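PDB 4Y9I: mycobacterium tuberculosis paralogous family 11 from Mycobacterium smegmatis, which probably uses the deazaflavin coenzyme F420 to interconvert quinones and quinols. Local coordinates for residues L5-V10 and L27-E32; M38-G43 and L107-I112; V10-T15 and P59-Q64. All blocks are in the same frame, centred on the assembly; numbering follows the deposited sequence.

Overall arrangement
All three contacts join antiparallel neighbours of one closed six-stranded barrel. Interaction 1 lies at the surface, its centre about 10 Å from that of the chain, where the hairpin of strands 9-15 and 22-32 opens; stacked arginines and a water add to its three backbone bonds. Interaction 2, its centre about 6 Å from that of the chain, is buried, with apolar side chains over the same number of backbone bonds, linking strand 35-39 to strand 110-113 between helices. Interaction 3 pairs strand 9-15 with strand 60-65, apolar on one side and polar, with waters, on the other. Val10 is common to interactions 1 and 3, while Phe12, Leu27 and Met38 bring all three together inside the barrel.

Interaction 1 of 3, residues L5-V10 and L27-E32; sequences LDRPIV and LMRVEE
Val10 and Leu27 form an antiparallel hydrogen-bonded pair in which both backbone groups of each residue are used: Val10 N donates to Leu27 O at 2.9 Å, and Leu27 N returns the bond to Val10 O. Ile9 and Met28 follow as a non-hydrogen-bonded pair. Beyond them Arg29 N reaches Pro8 O at 2.8 Å. This oxygen has a second donor, a water that also donates to Arg29 O, so the two strands stay bridged where their regular pairing ends. A cis peptide bond precedes Pro8, and Ile9 N donates to Asp6 O, which makes residues 6-9 a type VI beta turn.

The side chains of Arg7 and Arg29 meet through flat groups. With CG anti to its backbone N (chi1 -176°), Arg29 runs out extended, placing CG 3.6 Å from Val10 CG1 before it lays its guanidinium face against that of Arg7. The two planes are 20° apart with centres 3.8 Å apart, and Arg7 NE sits over the centre of the Arg29 group. Glu31 CB backs the opposite face. Neither arginine donates to the other; Arg29 NE instead makes a salt bridge with Asp65 OD2, while Glu31 OE1 lies well out of the guanidinium plane and gives only a long charge interaction. On the other side of the strand pair, the bent chain of Met28 brings CE to 3.9 Å from Pro8 CB.

At the mouth of this beta hairpin, then, interstrand bonds and one water satisfy Pro8 O, Arg29 N and O, and the N and O of Val10 and Leu27. The close pair of like charges is probably eased by Asp65 and Glu31: stacking occupies the faces of the Arg29 guanidinium, while its NE-H is taken by Asp65.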
loop_
_atom_site.group_PDB
_atom_site.type_symbol
_atom_site.label_atom_id
_atom_site.label_comp_id
_atom_site.label_asym_id
_atom_site.label_seq_id
_atom_site.Cartn_x
_atom_site.Cartn_y
_atom_site.Cartn_z
ATOM N N LEU A 5 1.140 -10.438 12.144
ATOM C CA LEU A 5 0.499 -10.354 10.826
ATOM C C LEU A 5 0.196 -11.733 10.273
ATOM O O LEU A 5 1.008 -12.632 10.303
ATOM C CB LEU A 5 1.397 -9.574 9.833
ATOM C CG LEU A 5 1.324 -8.047 9.750
ATOM C CD1 LEU A 5 -0.062 -7.556 9.396
ATOM C CD2 LEU A 5 1.682 -7.433 11.095
ATOM N N ASP A 6 -1.022 -11.900 9.731
ATOM C CA ASP A 6 -1.436 -13.039 8.995
ATOM C C ASP A 6 -2.211 -12.529 7.794
ATOM O O ASP A 6 -2.819 -11.452 7.850
ATOM C CB ASP A 6 -2.319 -13.966 9.795
ATOM C CG ASP A 6 -1.540 -14.760 10.857
ATOM O OD1 ASP A 6 -0.685 -15.585 10.452
ATOM O OD2 ASP A 6 -1.693 -14.502 12.081
ATOM N N ARG A 7 -2.194 -13.373 6.739
ATOM C CA ARG A 7 -3.098 -13.136 5.574
ATOM C C ARG A 7 -4.463 -12.965 6.177
ATOM O O ARG A 7 -4.805 -13.708 7.084
ATOM C CB ARG A 7 -3.117 -14.294 4.603
ATOM C CG ARG A 7 -1.737 -14.532 4.086
ATOM C CD ARG A 7 -1.692 -15.442 2.886
ATOM N NE ARG A 7 -0.311 -15.707 2.540
ATOM C CZ ARG A 7 0.082 -16.533 1.592
ATOM N NH1 ARG A 7 -0.815 -17.202 0.885
ATOM N NH2 ARG A 7 1.391 -16.706 1.395
ATOM N N PRO A 8 -5.261 -12.014 5.688
ATOM C CA PRO A 8 -5.127 -11.285 4.432
ATOM C C PRO A 8 -4.434 -9.927 4.495
ATOM O O PRO A 8 -4.636 -9.131 3.599
ATOM C CB PRO A 8 -6.604 -11.113 4.018
ATOM C CG PRO A 8 -7.297 -10.866 5.237
ATOM C CD PRO A 8 -6.634 -11.823 6.223
ATOM N N ILE A 9 -3.690 -9.662 5.577
ATOM C CA ILE A 9 -3.180 -8.289 5.784
ATOM C C ILE A 9 -1.684 -8.330 5.817
ATOM O O ILE A 9 -1.089 -9.289 6.321
ATOM C CB ILE A 9 -3.793 -7.724 7.101
ATOM C CG1 ILE A 9 -5.344 -7.657 6.956
ATOM C CG2 ILE A 9 -3.165 -6.390 7.515
ATOM C CD1 ILE A 9 -6.044 -7.437 8.290
ATOM N N VAL A 10 -1.044 -7.262 5.370
ATOM C CA VAL A 10 0.358 -7.057 5.594
ATOM C C VAL A 10 0.618 -5.666 6.225
ATOM O O VAL A 10 -0.285 -4.815 6.265
ATOM C CB VAL A 10 1.165 -7.171 4.321
ATOM C CG1 VAL A 10 1.073 -8.583 3.763
ATOM C CG2 VAL A 10 0.785 -6.112 3.341
ATOM N N LEU A 27 -2.341 -2.864 5.632
ATOM C CA LEU A 27 -3.138 -2.793 4.438
ATOM C C LEU A 27 -3.493 -4.241 3.947
ATOM O O LEU A 27 -2.709 -5.170 4.204
ATOM C CB LEU A 27 -2.456 -2.037 3.298
ATOM C CG LEU A 27 -2.045 -0.589 3.556
ATOM C CD1 LEU A 27 -1.295 -0.049 2.382
ATOM C CD2 LEU A 27 -3.238 0.312 3.764
ATOM N N MET A 28 -4.534 -4.338 3.090
ATOM C CA MET A 28 -4.779 -5.630 2.465
ATOM C C MET A 28 -3.510 -6.133 1.710
ATOM O O MET A 28 -2.841 -5.341 0.983
ATOM C CB MET A 28 -5.945 -5.566 1.477
ATOM C CG MET A 28 -7.253 -5.093 2.158
ATOM S SD MET A 28 -7.771 -6.253 3.480
ATOM C CE MET A 28 -8.146 -7.793 2.552
ATOM N N ARG A 29 -3.247 -7.407 1.868
ATOM C CA ARG A 29 -2.160 -8.089 1.147
ATOM C C ARG A 29 -2.512 -8.228 -0.347
ATOM O O ARG A 29 -3.514 -8.885 -0.724
ATOM C CB ARG A 29 -1.920 -9.460 1.721
ATOM C CG ARG A 29 -0.750 -10.215 1.109
ATOM C CD ARG A 29 -0.521 -11.513 1.856
ATOM N NE ARG A 29 0.625 -12.256 1.370
ATOM C CZ ARG A 29 0.634 -12.988 0.259
ATOM N NH1 ARG A 29 -0.433 -13.096 -0.485
ATOM N NH2 ARG A 29 1.727 -13.636 -0.108
ATOM N N VAL A 30 -1.668 -7.607 -1.152
ATOM C CA VAL A 30 -1.739 -7.688 -2.626
ATOM C C VAL A 30 -0.302 -7.972 -3.052
ATOM O O VAL A 30 0.571 -7.110 -2.962
ATOM C CB VAL A 30 -2.238 -6.392 -3.224
ATOM C CG1 VAL A 30 -2.313 -6.526 -4.721
ATOM C CG2 VAL A 30 -3.600 -6.022 -2.614
ATOM N N GLU A 31 -0.021 -9.218 -3.440
ATOM C CA GLU A 31 1.351 -9.714 -3.593
ATOM C C GLU A 31 1.504 -10.417 -4.895
ATOM O O GLU A 31 0.593 -11.091 -5.339
ATOM C CB GLU A 31 1.777 -10.603 -2.393
ATOM C CG GLU A 31 3.230 -11.072 -2.442
ATOM C CD GLU A 31 3.502 -12.319 -3.260
ATOM O OE1 GLU A 31 2.558 -13.006 -3.713
ATOM O OE2 GLU A 31 4.702 -12.560 -3.421
ATOM N N GLU A 32 2.692 -10.297 -5.506
ATOM C CA GLU A 32 3.056 -11.055 -6.691
ATOM C C GLU A 32 4.547 -11.134 -6.824
ATOM O O GLU A 32 5.241 -10.129 -6.882
ATOM C CB GLU A 32 2.444 -10.444 -7.937
ATOM C CG GLU A 32 2.748 -11.196 -9.241
ATOM C CD GLU A 32 2.058 -10.526 -10.424
ATOM O OE1 GLU A 32 2.510 -9.449 -10.881
ATOM O OE2 GLU A 32 1.035 -11.108 -10.841
HETATM O O HOH W 1 -5.424 -9.810 0.965
#

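Interaction 2 of 3, residues M38-G43 and L107-I112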
loop_
_atom_site.group_PDB
_atom_site.type_symbol
_atom_site.label_atom_id
_atom_site.label_comp_id
_atom_site.label_asym_id
_atom_site.label_seq_id
_atom_site.Cartn_x
_atom_site.Cartn_y
_atom_site.Cartn_z
ATOM N N MET A 38 0.519 -1.166 -2.180
ATOM C CA MET A 38 -0.182 -0.343 -1.169
ATOM C C MET A 38 -1.284 0.378 -1.949
ATOM O O MET A 38 -1.000 1.298 -2.784
ATOM C CB MET A 38 0.737 0.696 -0.595
ATOM C CG MET A 38 1.969 0.110 0.129
ATOM S SD MET A 38 3.100 1.335 0.790
ATOM C CE MET A 38 2.176 1.803 2.222
ATOM N N VAL A 39 -2.516 0.037 -1.714
ATOM C CA VAL A 39 -3.665 0.723 -2.376
ATOM C C VAL A 39 -4.050 1.905 -1.501
ATOM O O VAL A 39 -4.443 1.757 -0.356
ATOM C CB VAL A 39 -4.825 -0.227 -2.571
ATOM C CG1 VAL A 39 -6.033 0.507 -3.151
ATOM C CG2 VAL A 39 -4.392 -1.423 -3.408
ATOM N N ALA A 40 -3.847 3.127 -2.049
ATOM C CA ALA A 40 -4.076 4.374 -1.309
ATOM C C ALA A 40 -5.549 4.833 -1.335
ATOM O O ALA A 40 -5.854 5.912 -1.794
ATOM C CB ALA A 40 -3.116 5.491 -1.825
ATOM N N SER A 41 -6.436 3.932 -0.896
ATOM C CA SER A 41 -7.811 4.278 -0.665
ATOM C C SER A 41 -7.927 4.693 0.741
ATOM O O SER A 41 -6.954 4.687 1.474
ATOM C CB SER A 41 -8.701 3.138 -0.974
ATOM O OG SER A 41 -8.308 1.975 -0.303
ATOM N N LYS A 42 -9.119 5.090 1.116
ATOM C CA LYS A 42 -9.415 5.517 2.447
ATOM C C LYS A 42 -10.838 5.050 2.773
ATOM O O LYS A 42 -11.720 5.861 3.151
ATOM C CB LYS A 42 -9.349 7.048 2.609
ATOM C CG LYS A 42 -9.139 7.405 4.046
ATOM C CD LYS A 42 -9.265 8.873 4.367
ATOM C CE LYS A 42 -9.681 9.005 5.830
ATOM N NZ LYS A 42 -8.718 8.505 6.795
ATOM N N GLY A 43 -11.086 3.779 2.577
ATOM C CA GLY A 43 -12.316 3.142 3.039
ATOM C C GLY A 43 -13.542 3.576 2.332
ATOM O O GLY A 43 -14.658 3.386 2.865
ATOM N N LEU A 107 -8.211 7.984 -10.506
ATOM C CA LEU A 107 -7.712 6.624 -10.169
ATOM C C LEU A 107 -7.183 6.654 -8.762
ATOM O O LEU A 107 -6.376 7.559 -8.333
ATOM C CB LEU A 107 -6.605 6.166 -11.097
ATOM C CG LEU A 107 -7.003 5.849 -12.517
ATOM C CD1 LEU A 107 -5.811 5.433 -13.332
ATOM C CD2 LEU A 107 -8.113 4.825 -12.624
ATOM N N ILE A 108 -7.551 5.606 -8.014
ATOM C CA ILE A 108 -6.961 5.431 -6.672
ATOM C C ILE A 108 -5.456 5.136 -6.850
ATOM O O ILE A 108 -5.091 4.212 -7.560
ATOM C CB ILE A 108 -7.694 4.307 -5.892
ATOM C CG1 ILE A 108 -9.118 4.728 -5.584
ATOM C CG2 ILE A 108 -6.995 3.927 -4.589
ATOM C CD1 ILE A 108 -10.034 3.610 -5.166
ATOM N N PRO A 109 -4.599 5.889 -6.153
ATOM C CA PRO A 109 -3.162 5.585 -6.346
ATOM C C PRO A 109 -2.844 4.191 -5.844
ATOM O O PRO A 109 -3.394 3.768 -4.805
ATOM C CB PRO A 109 -2.453 6.639 -5.501
ATOM C CG PRO A 109 -3.470 7.762 -5.365
ATOM C CD PRO A 109 -4.822 7.075 -5.330
ATOM N N VAL A 110 -1.900 3.527 -6.517
ATOM C CA VAL A 110 -1.365 2.220 -6.086
ATOM C C VAL A 110 0.097 2.368 -6.158
ATOM O O VAL A 110 0.649 2.702 -7.241
ATOM C CB VAL A 110 -1.842 1.061 -6.976
ATOM C CG1 VAL A 110 -1.376 -0.254 -6.469
ATOM C CG2 VAL A 110 -3.378 1.162 -7.080
ATOM N N PHE A 111 0.761 2.013 -5.049
ATOM C CA PHE A 111 2.210 1.944 -5.001
ATOM C C PHE A 111 2.676 0.491 -5.073
ATOM O O PHE A 111 2.150 -0.382 -4.362
ATOM C CB PHE A 111 2.738 2.540 -3.679
ATOM C CG PHE A 111 2.452 3.994 -3.481
ATOM C CD1 PHE A 111 1.199 4.412 -3.071
ATOM C CD2 PHE A 111 3.420 4.972 -3.758
ATOM C CE1 PHE A 111 0.915 5.758 -2.930
ATOM C CE2 PHE A 111 3.106 6.335 -3.639
ATOM C CZ PHE A 111 1.872 6.735 -3.194
ATOM N N ILE A 112 3.700 0.202 -5.842
ATOM C CA ILE A 112 4.460 -1.066 -5.774
ATOM C C ILE A 112 5.581 -0.885 -4.716
ATOM O O ILE A 112 6.163 0.198 -4.633
ATOM C CB ILE A 112 5.027 -1.509 -7.145
ATOM C CG1 ILE A 112 5.476 -2.952 -7.082
ATOM C CG2 ILE A 112 6.129 -0.575 -7.564
ATOM C CD1 ILE A 112 5.779 -3.493 -8.453
#
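Ile108 carries CG2 anti to its backbone N, since CG1 takes the position beside that nitrogen (chi1 -67°), and CG2 is thereby turned onto the chain at Val39-Ser41. Val39 has CG1 anti to its own N (chi1 176°), and the two methyls meet at 3.8 Å. The same Ile108 CG2 lies 3.6 Å from Ala40 O, against the bend where Ala40 forms the centre of an inverse gamma turn and strand 35-39 comes to its end.

On the other face of the sheet, Phe111 presents its edge. Met38 O lies in the ring plane, 3.8 Å from Phe111 CD1, and Ala40 CB also approaches the edge, near CE1. Ala40 CB rests against Pro109 CB as well, at 3.9 Å, so the methyl touches both the pyrrolidine and the ring edge. Helix 51-57 packs on this face through Trp51, Tyr52 and Val55, whereas Trp87 of helix 80-93 and Tyr97 of helix 96-102 reach the Val39 side.

The backbones run antiparallel. Met38 and Phe111 exchange two hydrogen bonds, the one from Met38 N to Phe111 O being 2.8 Å long, and Ala40 N donates to Pro109 O just past the last bridge. Between them Val110 CA makes a CA-H...O contact with Met38 O, at 3.4 Å. In this pair of neighbouring barrel strands the N and O of Met38 and Phe111, with Ala40 N and Pro109 O, thus satisfy one another, Ile108 N and O turn to Gln101 and Arg83, and aliphatic and aromatic groups close over both faces.

Interaction 3 of 3, residues V10-T15 and P59-Q64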
loop_
_atom_site.group_PDB
_atom_site.type_symbol
_atom_site.label_atom_id
_atom_site.label_comp_id
_atom_site.label_asym_id
_atom_site.label_seq_id
_atom_site.Cartn_x
_atom_site.Cartn_y
_atom_site.Cartn_z
ATOM N N VAL A 10 -1.044 -7.262 5.370
ATOM C CA VAL A 10 0.358 -7.057 5.594
ATOM C C VAL A 10 0.618 -5.666 6.225
ATOM O O VAL A 10 -0.285 -4.815 6.265
ATOM C CB VAL A 10 1.165 -7.171 4.321
ATOM C CG1 VAL A 10 1.073 -8.583 3.763
ATOM C CG2 VAL A 10 0.785 -6.112 3.341
ATOM N N LEU A 11 1.816 -5.508 6.784
ATOM C CA LEU A 11 2.188 -4.238 7.424
ATOM C C LEU A 11 3.276 -3.495 6.679
ATOM O O LEU A 11 4.331 -4.075 6.360
ATOM C CB LEU A 11 2.746 -4.516 8.832
ATOM C CG LEU A 11 3.071 -3.257 9.639
ATOM C CD1 LEU A 11 1.815 -2.612 10.161
ATOM C CD2 LEU A 11 3.955 -3.640 10.782
ATOM N N PHE A 12 2.997 -2.231 6.394
ATOM C CA PHE A 12 3.990 -1.338 5.773
ATOM C C PHE A 12 4.439 -0.357 6.782
ATOM O O PHE A 12 3.606 0.324 7.403
ATOM C CB PHE A 12 3.362 -0.624 4.613
ATOM C CG PHE A 12 2.949 -1.573 3.478
ATOM C CD1 PHE A 12 3.906 -1.977 2.567
ATOM C CD2 PHE A 12 1.674 -2.060 3.386
ATOM C CE1 PHE A 12 3.591 -2.855 1.522
ATOM C CE2 PHE A 12 1.355 -2.948 2.351
ATOM C CZ PHE A 12 2.329 -3.390 1.434
ATOM N N THR A 13 5.750 -0.249 6.990
ATOM C CA THR A 13 6.306 0.707 7.943
ATOM C C THR A 13 6.930 1.853 7.191
ATOM O O THR A 13 7.751 1.595 6.355
ATOM C CB THR A 13 7.333 0.087 8.889
ATOM O OG1 THR A 13 6.710 -1.024 9.572
ATOM C CG2 THR A 13 7.787 1.096 9.915
ATOM N N THR A 14 6.468 3.041 7.501
ATOM C CA THR A 14 6.886 4.274 6.890
ATOM C C THR A 14 7.741 5.065 7.858
ATOM O O THR A 14 7.710 4.842 9.089
ATOM C CB THR A 14 5.684 5.110 6.378
ATOM O OG1 THR A 14 5.001 5.684 7.519
ATOM C CG2 THR A 14 4.725 4.309 5.471
ATOM N N THR A 15 8.556 5.984 7.349
ATOM C CA THR A 15 9.438 6.821 8.155
ATOM C C THR A 15 9.261 8.258 7.785
ATOM O O THR A 15 9.357 8.614 6.630
ATOM C CB THR A 15 10.903 6.399 7.958
ATOM O OG1 THR A 15 11.023 5.027 8.329
ATOM C CG2 THR A 15 11.783 7.300 8.798
ATOM N N PRO A 59 10.042 7.474 0.080
ATOM C CA PRO A 59 9.621 6.176 -0.450
ATOM C C PRO A 59 10.191 4.917 0.237
ATOM O O PRO A 59 9.829 3.799 -0.162
ATOM C CB PRO A 59 10.148 6.217 -1.897
ATOM C CG PRO A 59 10.248 7.705 -2.216
ATOM C CD PRO A 59 10.686 8.318 -0.919
ATOM N N THR A 60 11.083 5.047 1.220
ATOM C CA THR A 60 11.713 3.886 1.841
ATOM C C THR A 60 10.671 3.310 2.841
ATOM O O THR A 60 10.315 3.952 3.811
ATOM C CB THR A 60 12.947 4.266 2.600
ATOM O OG1 THR A 60 13.832 4.950 1.704
ATOM C CG2 THR A 60 13.627 3.055 3.210
ATOM N N VAL A 61 10.222 2.097 2.578
ATOM C CA VAL A 61 9.084 1.422 3.255
ATOM C C VAL A 61 9.431 -0.017 3.479
ATOM O O VAL A 61 9.925 -0.708 2.569
ATOM C CB VAL A 61 7.821 1.498 2.391
ATOM C CG1 VAL A 61 6.704 0.666 2.953
ATOM C CG2 VAL A 61 7.409 2.975 2.219
ATOM N N SER A 62 9.244 -0.491 4.711
ATOM C CA SER A 62 9.448 -1.892 5.051
ATOM C C SER A 62 8.098 -2.659 4.992
ATOM O O SER A 62 7.034 -2.083 5.185
ATOM C CB SER A 62 10.037 -2.075 6.439
ATOM O OG SER A 62 11.303 -1.469 6.523
ATOM N N VAL A 63 8.217 -3.935 4.672
ATOM C CA VAL A 63 7.049 -4.813 4.628
ATOM C C VAL A 63 7.195 -5.966 5.621
ATOM O O VAL A 63 8.258 -6.566 5.742
ATOM C CB VAL A 63 6.874 -5.425 3.221
ATOM C CG1 VAL A 63 5.492 -6.064 3.081
ATOM C CG2 VAL A 63 7.065 -4.411 2.118
ATOM N N GLN A 64 6.083 -6.293 6.272
ATOM C CA GLN A 64 5.996 -7.503 7.114
ATOM C C GLN A 64 4.768 -8.278 6.631
ATOM O O GLN A 64 3.645 -7.783 6.626
ATOM C CB GLN A 64 5.971 -7.206 8.621
ATOM C CG GLN A 64 5.936 -8.459 9.514
ATOM C CD GLN A 64 5.875 -8.136 11.003
ATOM O OE1 GLN A 64 6.312 -7.088 11.453
ATOM N NE2 GLN A 64 5.285 -9.061 11.770
HETATM O O HOH W 2 10.304 3.130 6.404
HETATM O O HOH W 3 10.939 0.890 7.404
HETATM O O HOH W 4 8.466 5.883 4.444
#
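The axes of strands 9-15 and 60-65 come within 4.6 Å at 155° between their directions, with Leu11-Gln64 and Thr13-Ser62 as hydrogen-bonded pairs joined by four bonds, among them Leu11 N to Gln64 O at 2.9 Å, and with Phe12 facing Val63 as the non-hydrogen-bonded pair between them, its CA making a short CA-H...O contact of 3.2 Å to Ser62 O.

On the inner face Phe12 meets Val61 and Val63. A chi1 of -64° sets the Phe12 ring beside its own backbone N, where it lies alongside Val63, pointing the same way, and CE1 is 3.9 Å from Val63 CG2. Val61 comes instead to the ring edge, where its CG1 sits near the ring plane, 3.9 Å from Phe12 CD1. Tyr36 and Met38 of strand 35-39 pack against Phe12 from across the interior. Here the first strand of the six-stranded antiparallel barrel, 9-15, meets strand 60-65 and closes the sheet, in keeping with the FMN-binding clan to which this F420-dependent family belongs.

Leu11, Thr13, Ser62 and Gln64 occupy the other face. Gln64 has an extended chain, and its NE2 donates to His3 O in the N-terminal segment; Ser62 OG is held by Asp72 N on strand 68-77 and also meets a water.

Toward Thr15 the strands part and solvent takes over the pairing. One water accepts from Thr15 N at 2.9 Å and donates to Thr60 O, in place of a direct backbone bond. A second lies 2.8 Å from Thr15 OG1, close to the carbonyls of Thr13 and Thr60, while Lys22 NZ bonds to the same hydroxyl.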